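Local coordinates for protein glutathione s-transferase (Haemonchus contortus, PDB 2WS2) that probably catalyses the conjugation of reduced glutathione to electrophilic substrates, releasing a halide and a proton, as a dimeric glutathione transferase of the nematode Nu class, at residues 6-11 with 50-55; 44-49 with 58-63. All blocks are in the same frame, centred on the assembly; numbering follows the deposited sequence.

Contact 1: residues 6-11 with 50-55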
loop_
_atom_site.group_PDB
_atom_site.type_symbol
_atom_site.label_atom_id
_atom_site.label_comp_id
_atom_site.label_asym_id
_atom_site.label_seq_id
_atom_site.Cartn_x
_atom_site.Cartn_y
_atom_site.Cartn_z
ATOM N N LEU A 6 -17.508 -11.193 2.476
ATOM C CA LEU A 6 -16.497 -10.420 3.128
ATOM C C LEU A 6 -16.438 -10.856 4.592
ATOM O O LEU A 6 -17.478 -10.973 5.276
ATOM C CB LEU A 6 -16.814 -8.912 2.990
ATOM C CG LEU A 6 -15.818 -7.930 3.614
ATOM C CD1 LEU A 6 -14.502 -7.863 2.806
ATOM C CD2 LEU A 6 -16.420 -6.571 3.667
ATOM N N THR A 7 -15.231 -11.139 5.052
ATOM C CA THR A 7 -15.007 -11.540 6.425
ATOM C C THR A 7 -14.113 -10.539 7.084
ATOM O O THR A 7 -12.991 -10.311 6.641
ATOM C CB THR A 7 -14.400 -12.996 6.536
ATOM O OG1 THR A 7 -15.279 -13.937 5.930
ATOM C CG2 THR A 7 -14.242 -13.393 7.967
ATOM N N TYR A 8 -14.630 -9.913 8.147
ATOM C CA TYR A 8 -13.885 -8.978 8.926
ATOM C C TYR A 8 -14.454 -8.962 10.352
ATOM O O TYR A 8 -15.443 -9.628 10.628
ATOM C CB TYR A 8 -13.893 -7.576 8.244
ATOM C CG TYR A 8 -12.946 -6.602 8.877
ATOM C CD1 TYR A 8 -11.591 -6.854 8.901
ATOM C CD2 TYR A 8 -13.414 -5.409 9.472
ATOM C CE1 TYR A 8 -10.726 -5.998 9.527
ATOM C CE2 TYR A 8 -12.542 -4.523 10.077
ATOM C CZ TYR A 8 -11.214 -4.807 10.094
ATOM O OH TYR A 8 -10.339 -3.948 10.696
ATOM N N PHE A 9 -13.781 -8.277 11.267
ATOM C CA PHE A 9 -14.333 -8.052 12.600
ATOM C C PHE A 9 -15.577 -7.167 12.517
ATOM O O PHE A 9 -15.857 -6.585 11.476
ATOM C CB PHE A 9 -13.260 -7.463 13.522
ATOM C CG PHE A 9 -12.044 -8.334 13.621
ATOM C CD1 PHE A 9 -10.812 -7.896 13.158
ATOM C CD2 PHE A 9 -12.149 -9.620 14.146
ATOM C CE1 PHE A 9 -9.686 -8.717 13.242
ATOM C CE2 PHE A 9 -11.042 -10.456 14.210
ATOM C CZ PHE A 9 -9.807 -10.002 13.773
ATOM N N ASN A 10 -16.342 -7.086 13.598
ATOM C CA ASN A 10 -17.505 -6.219 13.577
ATOM C C ASN A 10 -17.006 -4.807 13.732
ATOM O O ASN A 10 -16.401 -4.454 14.757
ATOM C CB ASN A 10 -18.531 -6.603 14.645
ATOM C CG ASN A 10 -19.955 -6.223 14.264
ATOM O OD1 ASN A 10 -20.814 -7.095 14.136
ATOM N ND2 ASN A 10 -20.204 -4.920 14.029
ATOM N N GLY A 11 -17.213 -4.016 12.685
ATOM C CA GLY A 11 -16.843 -2.613 12.705
ATOM C C GLY A 11 -16.314 -2.152 11.358
ATOM O O GLY A 11 -16.378 -2.873 10.356
ATOM N N GLN A 50 -5.200 -13.560 8.589
ATOM C CA GLN A 50 -5.446 -12.158 8.712
ATOM C C GLN A 50 -6.845 -11.843 8.149
ATOM O O GLN A 50 -7.406 -12.598 7.333
ATOM C CB GLN A 50 -4.357 -11.360 7.958
ATOM C CG GLN A 50 -3.058 -11.145 8.766
ATOM C CD GLN A 50 -1.950 -10.418 7.998
ATOM O OE1 GLN A 50 -0.766 -10.625 8.288
ATOM N NE2 GLN A 50 -2.327 -9.541 7.030
ATOM N N LEU A 51 -7.417 -10.740 8.618
ATOM C CA LEU A 51 -8.628 -10.218 7.997
ATOM C C LEU A 51 -8.355 -8.776 7.547
ATOM O O LEU A 51 -7.484 -8.114 8.111
ATOM C CB LEU A 51 -9.813 -10.320 8.962
ATOM C CG LEU A 51 -10.427 -11.682 9.314
ATOM C CD1 LEU A 51 -11.626 -11.504 10.308
ATOM C CD2 LEU A 51 -10.852 -12.510 8.094
ATOM N N PRO A 52 -9.112 -8.255 6.559
ATOM C CA PRO A 52 -10.271 -8.796 5.883
ATOM C C PRO A 52 -9.896 -9.762 4.789
ATOM O O PRO A 52 -8.760 -9.730 4.312
ATOM C CB PRO A 52 -10.935 -7.549 5.296
ATOM C CG PRO A 52 -9.823 -6.633 5.032
ATOM C CD PRO A 52 -8.768 -6.906 6.047
ATOM N N VAL A 53 -10.835 -10.628 4.435
ATOM C CA VAL A 53 -10.683 -11.550 3.330
ATOM C C VAL A 53 -11.946 -11.554 2.511
ATOM O O VAL A 53 -13.043 -11.755 3.050
ATOM C CB VAL A 53 -10.481 -12.988 3.845
ATOM C CG1 VAL A 53 -10.678 -13.987 2.721
ATOM C CG2 VAL A 53 -9.095 -13.121 4.514
ATOM N N LEU A 54 -11.790 -11.371 1.205
ATOM C CA LEU A 54 -12.845 -11.592 0.239
ATOM C C LEU A 54 -12.912 -13.007 -0.389
ATOM O O LEU A 54 -11.882 -13.577 -0.799
ATOM C CB LEU A 54 -12.740 -10.568 -0.884
ATOM C CG LEU A 54 -13.957 -10.645 -1.807
ATOM C CD1 LEU A 54 -15.225 -10.071 -1.071
ATOM C CD2 LEU A 54 -13.707 -9.956 -3.104
ATOM N N GLU A 55 -14.129 -13.548 -0.497
ATOM C CA GLU A 55 -14.364 -14.698 -1.358
ATOM C C GLU A 55 -15.256 -14.405 -2.543
ATOM O O GLU A 55 -16.336 -13.803 -2.395
ATOM C CB GLU A 55 -14.926 -15.903 -0.576
ATOM C CG GLU A 55 -14.074 -16.330 0.607
ATOM C CD GLU A 55 -14.455 -17.695 1.132
ATOM O OE1 GLU A 55 -13.999 -18.037 2.254
ATOM O OE2 GLU A 55 -15.223 -18.404 0.443
HETATM O O HOH W 1 -14.468 -14.308 3.281
#
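Leu51 lays its two methyls across Thr7, Tyr8 and Phe9, and this leucine is the apolar centre of the contact. Its CD2 touches Thr7 CG2 at 3.5 Å, while CD1 sits over one face of the Phe9 ring, 4.2 Å from the centroid and 13° off the normal, a CH-pi contact. Leucine suits the place because its forked end serves two neighbours at once; with CG anti to its own carbonyl carbon (chi1 -71°), CD2 is sent to Thr7 O and CG2, and CD1 to Tyr8 CA and the Phe9 face. Trp39 and Leu34 close round the same side chain.

Next to it, the Tyr8 ring runs alongside Pro52, the two side chains pointing the same way, with Tyr8 CD1 3.7 Å from Pro52 CB. The peptide bond before Pro52 is cis, a geometry proline tolerates far better than other residues.

Beyond the proline, Thr7 N donates to Val53 O at 3.0 Å and Val53 N returns a bond to Thr7 O at 3.1 Å, making a hydrogen-bonded antiparallel pair. Thr7 O has an additional CA-H...O contact with Pro52 CA at 3.2 Å. Leu6 and Leu54 form the following non-hydrogen-bonded pair, their side chains on the face that meets helix 16-24. At the polar edge one water joins Thr7 OG1, 2.8 Å away, to Val53 O, to which it donates, so that this carbonyl takes two bonds.

Leu51 CB and Pro52 hold the Tyr8 ring, and a hydrogen bond with Ala14 N fixes where its OH sits. This tyrosine probably activates the glutathione thiol, as in related transferases; in relatives the cis-proline loop lies beside the glutathione site, and probably here.

Contact 2: residues 44-49 with 58-63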
loop_
_atom_site.group_PDB
_atom_site.type_symbol
_atom_site.label_atom_id
_atom_site.label_comp_id
_atom_site.label_asym_id
_atom_site.label_seq_id
_atom_site.Cartn_x
_atom_site.Cartn_y
_atom_site.Cartn_z
ATOM N N ALA A 44 -6.953 -19.901 10.847
ATOM C CA ALA A 44 -6.116 -20.782 10.012
ATOM C C ALA A 44 -6.683 -20.924 8.605
ATOM O O ALA A 44 -5.953 -21.285 7.657
ATOM C CB ALA A 44 -5.969 -22.162 10.682
ATOM N N SER A 45 -7.983 -20.653 8.456
ATOM C CA SER A 45 -8.658 -20.730 7.162
ATOM C C SER A 45 -8.407 -19.515 6.242
ATOM O O SER A 45 -8.842 -19.529 5.093
ATOM C CB SER A 45 -10.165 -20.904 7.335
ATOM O OG SER A 45 -10.851 -19.645 7.312
ATOM N N MET A 46 -7.749 -18.469 6.755
ATOM C CA MET A 46 -7.398 -17.294 5.927
ATOM C C MET A 46 -5.978 -17.437 5.362
ATOM O O MET A 46 -5.090 -17.982 6.047
ATOM C CB MET A 46 -7.571 -15.980 6.680
ATOM C CG MET A 46 -9.000 -15.746 7.319
ATOM S SD MET A 46 -10.473 -16.018 6.312
ATOM C CE MET A 46 -11.583 -16.606 7.569
ATOM N N PRO A 47 -5.779 -17.001 4.096
ATOM C CA PRO A 47 -4.544 -16.820 3.364
ATOM C C PRO A 47 -3.322 -16.422 4.164
ATOM O O PRO A 47 -2.336 -17.155 4.185
ATOM C CB PRO A 47 -4.920 -15.694 2.405
ATOM C CG PRO A 47 -6.318 -16.082 2.008
ATOM C CD PRO A 47 -6.918 -16.836 3.166
ATOM N N PHE A 48 -3.350 -15.250 4.779
ATOM C CA PHE A 48 -2.233 -14.874 5.607
ATOM C C PHE A 48 -2.639 -14.802 7.087
ATOM O O PHE A 48 -1.996 -14.130 7.867
ATOM C CB PHE A 48 -1.519 -13.578 5.126
ATOM C CG PHE A 48 -1.457 -13.379 3.601
ATOM C CD1 PHE A 48 -0.983 -14.386 2.729
ATOM C CD2 PHE A 48 -1.813 -12.135 3.045
ATOM C CE1 PHE A 48 -0.912 -14.178 1.348
ATOM C CE2 PHE A 48 -1.710 -11.893 1.650
ATOM C CZ PHE A 48 -1.267 -12.924 0.798
ATOM N N GLY A 49 -3.688 -15.521 7.475
ATOM C CA GLY A 49 -4.054 -15.642 8.898
ATOM C C GLY A 49 -4.499 -14.290 9.450
ATOM O O GLY A 49 -4.195 -13.929 10.585
ATOM N N GLY A 58 -16.162 -18.527 -4.003
ATOM C CA GLY A 58 -15.323 -19.449 -3.231
ATOM C C GLY A 58 -13.807 -19.271 -3.273
ATOM O O GLY A 58 -13.080 -20.060 -2.643
ATOM N N LYS A 59 -13.318 -18.271 -4.008
ATOM C CA LYS A 59 -11.876 -18.005 -4.074
ATOM C C LYS A 59 -11.463 -16.878 -3.148
ATOM O O LYS A 59 -12.057 -15.802 -3.182
ATOM C CB LYS A 59 -11.404 -17.696 -5.514
ATOM C CG LYS A 59 -12.067 -18.468 -6.669
ATOM C CD LYS A 59 -12.674 -19.837 -6.274
ATOM C CE LYS A 59 -13.530 -20.398 -7.379
ATOM N NZ LYS A 59 -14.697 -21.191 -6.884
ATOM N N GLN A 60 -10.437 -17.100 -2.330
ATOM C CA GLN A 60 -9.991 -16.058 -1.375
ATOM C C GLN A 60 -9.061 -14.989 -1.870
ATOM O O GLN A 60 -8.003 -15.282 -2.455
ATOM C CB GLN A 60 -9.425 -16.652 -0.087
ATOM C CG GLN A 60 -10.541 -16.943 0.905
ATOM C CD GLN A 60 -10.272 -18.134 1.755
ATOM O OE1 GLN A 60 -10.933 -18.328 2.770
ATOM N NE2 GLN A 60 -9.300 -18.957 1.348
ATOM N N LEU A 61 -9.450 -13.738 -1.610
ATOM C CA LEU A 61 -8.565 -12.594 -1.787
ATOM C C LEU A 61 -8.234 -11.868 -0.467
ATOM O O LEU A 61 -9.122 -11.270 0.190
ATOM C CB LEU A 61 -9.070 -11.652 -2.915
ATOM C CG LEU A 61 -8.146 -10.484 -3.315
ATOM C CD1 LEU A 61 -6.881 -10.888 -4.135
ATOM C CD2 LEU A 61 -8.941 -9.375 -4.111
ATOM N N PRO A 62 -6.953 -11.933 -0.040
ATOM C CA PRO A 62 -6.582 -11.166 1.131
ATOM C C PRO A 62 -6.167 -9.702 0.891
ATOM O O PRO A 62 -5.935 -9.316 -0.243
ATOM C CB PRO A 62 -5.401 -11.944 1.696
ATOM C CG PRO A 62 -4.698 -12.543 0.436
ATOM C CD PRO A 62 -5.787 -12.613 -0.665
ATOM N N GLN A 63 -6.128 -8.926 1.991
ATOM C CA GLN A 63 -5.411 -7.655 2.159
ATOM C C GLN A 63 -6.365 -6.519 1.709
ATOM O O GLN A 63 -6.909 -6.585 0.622
ATOM C CB GLN A 63 -4.050 -7.611 1.414
ATOM C CG GLN A 63 -2.807 -8.210 2.159
ATOM C CD GLN A 63 -2.140 -7.252 3.165
ATOM O OE1 GLN A 63 -2.482 -6.084 3.259
ATOM N NE2 GLN A 63 -1.185 -7.771 3.929
#
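The loop leading to the cis-proline segment of the thioredoxin-like domain folds here against the edge strand 59-62. Met46 to Gly49 form a type I turn, closed by a weak bond from Gly49 N to Met46 O, and the two residues at its corner, Pro47 and Phe48, face the strand.

Pro62 receives both. Its CG lies 3.7 Å from Pro47 CB and 3.3 Å from Phe48 CE2, a tight approach in which the proline ring and the phenylalanine side chain cross at about a right angle. Phe48 CG stands anti to its carbonyl carbon (chi1 -35°), which carries the ring against Pro62, met obliquely, and brings its edge to Gln63 CG, 3.9 Å from Phe48 CE2. The fixed phi of proline suits Pro47 to the second position of the turn; on the outermost strand, Pro62 has no N-H to offer a further one. Farther down the strand the aliphatic part of Gln60 crosses Pro47, with Gln60 CB 3.8 Å from Pro47 CG.

Gln63, at the N-cap position of helix 64-75, sends its amide to Gln94 and Asp97 of the second subunit; Phe48 also packs on that Gln94, and Pro62 on Ser90 of the second subunit. Just before Gly49-Gln50-Leu51-Pro52, Phe48 probably corresponds in position to the key aromatic of alpha, mu and pi transferases. Loop and edge strand together bring the thioredoxin-like domain to the dimer interface.

How the contacts relate
Strands 53-56 and 59-62 are neighbours in the four-stranded sheet, so contact 1 and contact 2 adjoin, their centres 9 Å apart. Leu54 O and Leu61 N, 2.6 Å apart, probably form a hydrogen bond between the strands, while Val53 CG2 meets Met46 SD at 3.7 Å and ties the loop to the same strand. Along the chain the segments alternate: residues 44-49 run straight into 50-55, so the turn of contact 2 delivers the cis-proline segment of contact 1. Contact 1 lies on the side of the probable glutathione site, contact 2 toward the dimer interface, and Gln50 and Gln63 both reach Gln94 of the second subunit.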